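Local coordinates for extracellular ligand-binding receptor (PDB 3SG0), which probably serves as the solute-binding component of an ABC transport system, capturing small aromatic acids such as benzoylformate in the cleft between its two lobes, at residues E263-G269 with F373-D379; E27-G31 with E88-V92; D70-P74 with S96-V101. All blocks are in the same frame, centred on the assembly; numbering follows the deposited sequence. Where two conformers were deposited one is given.

Contact 1 of 3, residues E263-G269 with F373-D379; sequences EGAIFAG and FLIEIRD
The ring of Phe-267 lies over the side chain of Ile-375, whose CB sits 3.8 Å from the centroid of the Phe-267 ring, close enough to its normal for a CH-pi contact. The two residues are a hydrogen-bonded pair of a small antiparallel sheet that, in this periplasmic-binding-protein fold, joins strand 266-269 to the C-terminal hairpin of strands 373-378 and 381-384. Phe-267 holds CG between its backbone N and carbonyl carbon (chi1 61°), which swings the ring across toward the neighbouring strand, and its CZ reaches to 3.5 Å from Ile-375 CG2. Glycine suits position 269 on this same face, because a CB there would run into the Phe-267 ring. On the face carrying Ile-266, Ala-268 and Leu-374, the small and branched apolar groups pack under helix 143-156, while the aliphatic part of Glu-376 lies against Ile-266, CG to CG1 3.8 Å.

The carboxylate of Glu-376 is held beyond this: its OE2 shares a water with Gly-264 O, and in one of two conformers of Arg-378, NH1 forms a salt bridge with OE1. Gly-264 has a positive phi that favours glycine, and its N donates to Ile-377 O. Ahead of strand 266-269, in one of two conformers of Glu-263, the syn lone pair of OE2 accepts a hydrogen bond from Asp-379 N at 2.6 Å.

Contact 2 of 3, residues E27-G31 with E88-V92; sequences EIKIG and EKVDV
This is a buried backbone and side-chain contact in which the loop leaving helix 74-86 is fastened to strand 28-34 just as strand 92-94 begins. Asp-91 does much of the fastening. Its backbone N gives a hydrogen bond to Lys-29 O at 2.8 Å, and its OD2 accepts from Lys-29 N at 2.9 Å, in effect the role a backbone carbonyl would fill in a regular parallel sheet. Lys-29 N meets OD2 on the anti side, 16° out of the carboxylate plane. A water bound to OD2 and to Glu-27 O adds another grip, while OD1 accepts from Gly-332 N, partners that are consistent with a carboxylate buried here.

One residue further, true parallel pairing starts: Gly-31 N donates to Val-92 O at 2.9 Å, and Ile-30 stands beside Val-92. These strands are neighbours in the mixed sheet of one lobe of the periplasmic-binding-protein fold, and helix 74-86 belongs to the crossover that links strand 61-69 to 92-94. With CG1 beside its backbone N (chi1 -55°) and a second bend at chi2, Ile-30 brings CD1 to 3.8 Å from Val-92 CB, two branched residues filling the face packed by helix 306-328.

Val-90 CG1 packs 3.6 Å from Gly-31 N, and a CB on Gly-31 would press against that methyl, so glycine suits the place. Lys-29 stretches its extended chain across Glu-88, laying CD 3.4 Å from Glu-88 O, and a water joins its NZ to Glu-88 O.

Contact 3 of 3, residues D70-P74 with S96-V101; sequences DESDP and SSLTPV. With 173 (benzoyl-formic acid), chain B.
Asp-70 OD2 is gripped by two hydroxyls: Ser-96 OG donates to it at 2.6 Å, and Thr-33 OG1 is its other partner. Ser-96 OG approaches on the syn side, 22° out of the carboxylate plane. With chi1 at 55°, Asp-70 turns its carboxylate back over its own turn, where OD1 accepts from Ser-72 N at 3.1 Å as an Asx turn, inside a type I' turn closed by Asp-73 N bonding to Asp-70 O. With Ser-35 OG also bonded to OD1, a buried carboxylate suits this gathering of hydroxyl and amide donors.

Val-101, in the first turn of helix 99-111, packs its two methyls against the 70-73 turn. CG1 lies 3.8 Å from Asp-70 OD2, and CG2 is 3.4 Å from Ser-72 O. Pro-74, starting helix 74-86, sets CG 3.6 Å from Pro-100 O, while Leu-98 CD1 touches Ser-72 CB.

Next to this packing, Thr-99 N donates an almost straight hydrogen bond (176°) to O1A of benzoylformate at 2.7 Å, and Thr-99 OG1 donates to O1B; Arg-198 and Ala-121 N also bond the ligand. Helix 99-111 thus offers its first amide and a hydroxyl to the ligand's carboxylate, as part of the acid-binding pocket of this periplasmic-binding-protein fold.

From the N terminus, strand 28-34 enters first, and contact 2 closes a loop of 56 residues when 88-92 returns beside it. Within that loop lies 70-74, which packs on 96-101 beyond its end, so contacts 2 and 3 cross; their centres are about 20 Å apart. Both belong to the lobe with the mixed sheet, contact 2 toward its far end and contact 3 beside the ligand. Contact 1 follows in series, joining strand 266-269 to the C-terminal strand 373-378 across some hundred residues, about half of them helical. It lies on the opposite side of the chain's centre, about 38 Å from contact 2 and 26 Å from contact 3 between centres.

Contact 1 of 3, residues E263-G269 with F373-D379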
# COMPACT_ATOMS: atom_id res chain seq x y z
N GLU A 263 6.82 1.10 -20.40
CA GLU A 263 7.43 2.42 -20.54
C GLU A 263 6.33 3.45 -20.77
O GLU A 263 5.40 3.22 -21.54
CB GLU A 263 8.43 2.41 -21.71
CG GLU A 263 9.11 3.74 -21.98
CD GLU A 263 10.16 4.09 -20.94
OE1 GLU A 263 10.47 3.24 -20.08
OE2 GLU A 263 10.67 5.23 -20.99
N GLY A 264 6.43 4.57 -20.06
CA GLY A 264 5.45 5.63 -20.21
C GLY A 264 4.23 5.51 -19.32
O GLY A 264 3.41 6.43 -19.28
N ALA A 265 4.08 4.39 -18.61
CA ALA A 265 2.96 4.27 -17.68
C ALA A 265 3.02 5.39 -16.65
O ALA A 265 4.10 5.76 -16.19
CB ALA A 265 2.99 2.92 -16.98
N ILE A 266 1.85 5.92 -16.29
CA ILE A 266 1.74 6.97 -15.29
C ILE A 266 0.76 6.51 -14.22
O ILE A 266 -0.25 5.87 -14.53
CB ILE A 266 1.28 8.30 -15.94
CG1 ILE A 266 2.39 8.86 -16.82
CG2 ILE A 266 0.85 9.31 -14.87
CD1 ILE A 266 1.96 9.98 -17.74
N PHE A 267 1.07 6.83 -12.97
CA PHE A 267 0.17 6.53 -11.86
C PHE A 267 0.34 7.58 -10.77
O PHE A 267 1.36 8.27 -10.72
CB PHE A 267 0.42 5.13 -11.28
CG PHE A 267 1.81 4.90 -10.73
CD1 PHE A 267 2.09 5.07 -9.38
CD2 PHE A 267 2.84 4.48 -11.57
CE1 PHE A 267 3.36 4.83 -8.88
CE2 PHE A 267 4.11 4.25 -11.08
CZ PHE A 267 4.37 4.42 -9.74
N ALA A 268 -0.67 7.72 -9.93
CA ALA A 268 -0.54 8.54 -8.74
C ALA A 268 0.01 7.68 -7.62
O ALA A 268 -0.52 6.60 -7.33
CB ALA A 268 -1.89 9.13 -8.35
N GLY A 269 1.09 8.13 -6.99
CA GLY A 269 1.73 7.37 -5.94
C GLY A 269 2.41 8.22 -4.89
O GLY A 269 2.09 9.39 -4.68
N PHE A 373 1.63 12.05 -5.66
CA PHE A 373 2.65 12.45 -6.63
C PHE A 373 2.45 11.69 -7.93
O PHE A 373 2.29 10.47 -7.92
CB PHE A 373 4.05 12.18 -6.08
CG PHE A 373 4.39 13.03 -4.88
CD1 PHE A 373 5.00 14.26 -5.04
CD2 PHE A 373 4.08 12.60 -3.60
CE1 PHE A 373 5.31 15.05 -3.93
CE2 PHE A 373 4.39 13.38 -2.50
CZ PHE A 373 5.00 14.60 -2.67
N LEU A 374 2.43 12.39 -9.05
CA LEU A 374 2.32 11.73 -10.34
C LEU A 374 3.66 11.15 -10.74
O LEU A 374 4.66 11.88 -10.83
CB LEU A 374 1.78 12.69 -11.41
CG LEU A 374 0.30 13.04 -11.26
CD1 LEU A 374 -0.07 14.18 -12.20
CD2 LEU A 374 -0.57 11.83 -11.53
N ILE A 375 3.68 9.84 -10.95
CA ILE A 375 4.88 9.09 -11.27
C ILE A 375 4.78 8.57 -12.69
O ILE A 375 3.71 8.13 -13.13
CB ILE A 375 5.03 7.87 -10.32
CG1 ILE A 375 4.90 8.30 -8.85
CG2 ILE A 375 6.34 7.14 -10.59
CD1 ILE A 375 5.94 9.32 -8.38
N GLU A 376 5.89 8.61 -13.41
CA GLU A 376 5.97 8.08 -14.76
C GLU A 376 7.13 7.09 -14.84
O GLU A 376 8.17 7.31 -14.22
CB GLU A 376 6.21 9.23 -15.75
CG GLU A 376 6.19 8.85 -17.22
CD GLU A 376 6.53 10.03 -18.11
OE1 GLU A 376 7.31 10.90 -17.67
OE2 GLU A 376 6.02 10.10 -19.25
N ILE A 377 6.95 6.01 -15.59
CA ILE A 377 8.07 5.13 -15.90
C ILE A 377 8.78 5.70 -17.13
O ILE A 377 8.22 5.73 -18.22
CB ILE A 377 7.62 3.67 -16.16
CG1 ILE A 377 6.91 3.13 -14.91
CG2 ILE A 377 8.81 2.81 -16.54
CD1 ILE A 377 6.34 1.75 -15.09
N ARG A 378 9.99 6.21 -16.91
CA ARG A 378 10.80 6.80 -17.98
C ARG A 378 12.16 6.14 -18.01
O ARG A 378 12.87 6.14 -17.00
CB ARG A 378 10.98 8.30 -17.75
CG ARG A 378 9.79 9.15 -18.09
CD ARG A 378 10.22 10.53 -18.60
NE ARG A 378 11.18 11.20 -17.72
CZ ARG A 378 10.85 11.80 -16.58
NH1 ARG A 378 9.59 11.81 -16.17
NH2 ARG A 378 11.79 12.39 -15.84
N ASP A 379 12.53 5.60 -19.16
CA ASP A 379 13.81 4.93 -19.32
C ASP A 379 14.04 3.90 -18.21
O ASP A 379 15.13 3.80 -17.65
CB ASP A 379 14.95 5.95 -19.36
CG ASP A 379 14.86 6.88 -20.56
OD1 ASP A 379 14.44 6.41 -21.64
OD2 ASP A 379 15.19 8.07 -20.42
O HOH W 1 4.02 8.76 -20.56

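Contact 2 of 3, residues E27-G31 with E88-V92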
# COMPACT_ATOMS: atom_id res chain seq x y z
N GLU A 27 8.97 -8.94 26.78
CA GLU A 27 9.52 -7.85 25.99
C GLU A 27 8.40 -7.35 25.09
O GLU A 27 7.30 -7.90 25.14
CB GLU A 27 10.70 -8.33 25.16
CG GLU A 27 10.33 -9.19 23.94
CD GLU A 27 10.24 -10.68 24.24
OE1 GLU A 27 10.48 -11.48 23.30
OE2 GLU A 27 9.93 -11.05 25.39
N ILE A 28 8.67 -6.34 24.27
CA ILE A 28 7.68 -5.89 23.30
C ILE A 28 7.63 -6.90 22.15
O ILE A 28 8.67 -7.35 21.67
CB ILE A 28 8.03 -4.49 22.77
CG1 ILE A 28 7.97 -3.48 23.92
CG2 ILE A 28 7.07 -4.10 21.66
CD1 ILE A 28 8.50 -2.11 23.57
N LYS A 29 6.42 -7.26 21.73
CA LYS A 29 6.25 -8.26 20.68
C LYS A 29 5.40 -7.71 19.56
O LYS A 29 4.33 -7.15 19.80
CB LYS A 29 5.61 -9.52 21.24
CG LYS A 29 6.45 -10.23 22.29
CD LYS A 29 5.73 -11.47 22.79
CE LYS A 29 6.60 -12.29 23.71
NZ LYS A 29 5.97 -13.60 24.01
N ILE A 30 5.88 -7.85 18.33
CA ILE A 30 5.20 -7.32 17.16
C ILE A 30 4.93 -8.49 16.23
O ILE A 30 5.86 -9.22 15.85
CB ILE A 30 6.09 -6.31 16.41
CG1 ILE A 30 6.58 -5.19 17.34
CG2 ILE A 30 5.38 -5.77 15.19
CD1 ILE A 30 5.51 -4.27 17.84
N GLY A 31 3.67 -8.71 15.87
CA GLY A 31 3.31 -9.76 14.94
C GLY A 31 3.09 -9.19 13.56
O GLY A 31 2.50 -8.11 13.42
N GLU A 88 1.01 -15.68 20.98
CA GLU A 88 2.16 -14.84 21.29
C GLU A 88 1.78 -13.58 22.05
O GLU A 88 2.63 -12.92 22.64
CB GLU A 88 2.92 -14.48 20.00
CG GLU A 88 3.45 -15.67 19.23
CD GLU A 88 4.52 -16.44 19.98
OE1 GLU A 88 4.99 -15.96 21.03
OE2 GLU A 88 4.89 -17.54 19.52
N LYS A 89 0.49 -13.25 22.05
CA LYS A 89 -0.01 -12.06 22.74
C LYS A 89 0.74 -10.80 22.31
O LYS A 89 1.17 -9.99 23.14
CB LYS A 89 0.01 -12.26 24.25
CG LYS A 89 -0.91 -13.40 24.67
CD LYS A 89 -0.93 -13.65 26.17
CE LYS A 89 -1.87 -14.81 26.49
NZ LYS A 89 -1.85 -15.18 27.93
N VAL A 90 0.89 -10.64 21.01
CA VAL A 90 1.65 -9.51 20.49
C VAL A 90 1.02 -8.18 20.89
O VAL A 90 -0.21 -8.05 21.03
CB VAL A 90 1.82 -9.58 18.96
CG1 VAL A 90 2.60 -10.82 18.58
CG2 VAL A 90 0.48 -9.54 18.24
N ASP A 91 1.87 -7.18 21.07
CA ASP A 91 1.40 -5.85 21.43
C ASP A 91 0.82 -5.09 20.26
O ASP A 91 -0.05 -4.23 20.45
CB ASP A 91 2.55 -5.07 22.05
CG ASP A 91 3.05 -5.71 23.31
OD1 ASP A 91 2.27 -5.80 24.28
OD2 ASP A 91 4.22 -6.16 23.35
N VAL A 92 1.32 -5.39 19.06
CA VAL A 92 0.86 -4.76 17.83
C VAL A 92 0.84 -5.83 16.74
O VAL A 92 1.75 -6.67 16.69
CB VAL A 92 1.81 -3.63 17.38
CG1 VAL A 92 1.33 -3.00 16.07
CG2 VAL A 92 1.94 -2.57 18.47
O HOH W 2 4.68 -8.33 24.95
O HOH W 3 3.88 -13.06 25.67

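Contact 3 of 3, residues D70-P74 with S96-V101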
# COMPACT_ATOMS: atom_id res chain seq x y z
N ASP A 70 1.12 -15.20 4.74
CA ASP A 70 -0.29 -15.55 4.58
C ASP A 70 -0.64 -16.00 3.16
O ASP A 70 -1.81 -16.26 2.88
CB ASP A 70 -1.23 -14.43 5.04
CG ASP A 70 -0.95 -13.11 4.37
OD1 ASP A 70 -0.81 -13.06 3.12
OD2 ASP A 70 -0.89 -12.09 5.11
N GLU A 71 0.35 -16.07 2.27
CA GLU A 71 0.15 -16.68 0.95
C GLU A 71 -0.85 -15.89 0.11
O GLU A 71 -1.40 -16.43 -0.85
CB GLU A 71 -0.26 -18.15 1.07
CG GLU A 71 0.81 -18.96 1.76
CD GLU A 71 0.51 -20.44 1.86
OE1 GLU A 71 -0.54 -20.90 1.36
OE2 GLU A 71 1.37 -21.14 2.46
N SER A 72 -1.08 -14.62 0.44
CA SER A 72 -2.10 -13.81 -0.24
C SER A 72 -3.51 -14.36 -0.01
O SER A 72 -4.40 -14.11 -0.82
CB SER A 72 -1.84 -13.71 -1.76
OG SER A 72 -0.52 -13.31 -2.07
N ASP A 73 -3.71 -15.07 1.09
CA ASP A 73 -4.98 -15.74 1.34
C ASP A 73 -5.63 -15.20 2.61
O ASP A 73 -5.05 -15.25 3.69
CB ASP A 73 -4.78 -17.25 1.46
CG ASP A 73 -6.06 -17.98 1.72
OD1 ASP A 73 -6.87 -18.09 0.77
OD2 ASP A 73 -6.27 -18.45 2.85
N PRO A 74 -6.86 -14.66 2.47
CA PRO A 74 -7.50 -14.08 3.66
C PRO A 74 -7.69 -15.07 4.81
O PRO A 74 -7.55 -14.70 5.97
CB PRO A 74 -8.86 -13.59 3.14
CG PRO A 74 -8.64 -13.38 1.66
CD PRO A 74 -7.66 -14.45 1.25
N SER A 96 -2.39 -7.17 6.42
CA SER A 96 -1.50 -7.89 5.52
C SER A 96 -1.03 -6.92 4.43
O SER A 96 -1.05 -5.69 4.61
CB SER A 96 -2.26 -9.09 4.94
OG SER A 96 -1.46 -9.84 4.04
N SER A 97 -0.61 -7.48 3.30
CA SER A 97 -0.08 -6.72 2.17
C SER A 97 -1.15 -6.25 1.21
O SER A 97 -0.94 -5.29 0.46
CB SER A 97 0.88 -7.59 1.37
OG SER A 97 1.86 -8.21 2.19
N LEU A 98 -2.27 -6.97 1.18
CA LEU A 98 -3.32 -6.77 0.19
C LEU A 98 -4.63 -6.46 0.88
O LEU A 98 -4.86 -6.88 2.01
CB LEU A 98 -3.53 -8.02 -0.67
CG LEU A 98 -2.29 -8.76 -1.17
CD1 LEU A 98 -2.70 -9.95 -2.04
CD2 LEU A 98 -1.36 -7.83 -1.92
N THR A 99 -5.51 -5.76 0.17
CA THR A 99 -6.79 -5.36 0.72
C THR A 99 -7.71 -6.53 1.08
O THR A 99 -8.20 -6.60 2.20
CB THR A 99 -7.48 -4.33 -0.20
OG1 THR A 99 -6.74 -3.11 -0.19
CG2 THR A 99 -8.89 -4.05 0.28
N PRO A 100 -7.95 -7.47 0.15
CA PRO A 100 -8.85 -8.59 0.50
C PRO A 100 -8.32 -9.40 1.68
O PRO A 100 -9.09 -9.94 2.48
CB PRO A 100 -8.87 -9.45 -0.78
CG PRO A 100 -7.66 -9.02 -1.58
CD PRO A 100 -7.48 -7.57 -1.25
N VAL A 101 -7.00 -9.50 1.79
CA VAL A 101 -6.38 -10.28 2.84
C VAL A 101 -6.46 -9.55 4.18
O VAL A 101 -6.60 -10.17 5.24
CB VAL A 101 -4.92 -10.62 2.47
CG1 VAL A 101 -4.28 -11.47 3.53
CG2 VAL A 101 -4.88 -11.32 1.12
O1B 173 B . -4.26 -3.07 -1.23
C1 173 B . -4.00 -3.89 -2.07
O1A 173 B . -4.80 -4.99 -2.33
C2 173 B . -2.89 -3.64 -3.05
O2 173 B . -2.79 -4.30 -4.04
C1G 173 B . -1.90 -2.57 -2.71
C2D 173 B . -1.33 -2.51 -1.29
C2E 173 B . -0.34 -1.43 -0.92
C3 173 B . 0.06 -0.39 -1.97
C1E 173 B . -0.53 -0.47 -3.39
C1D 173 B . -1.51 -1.56 -3.78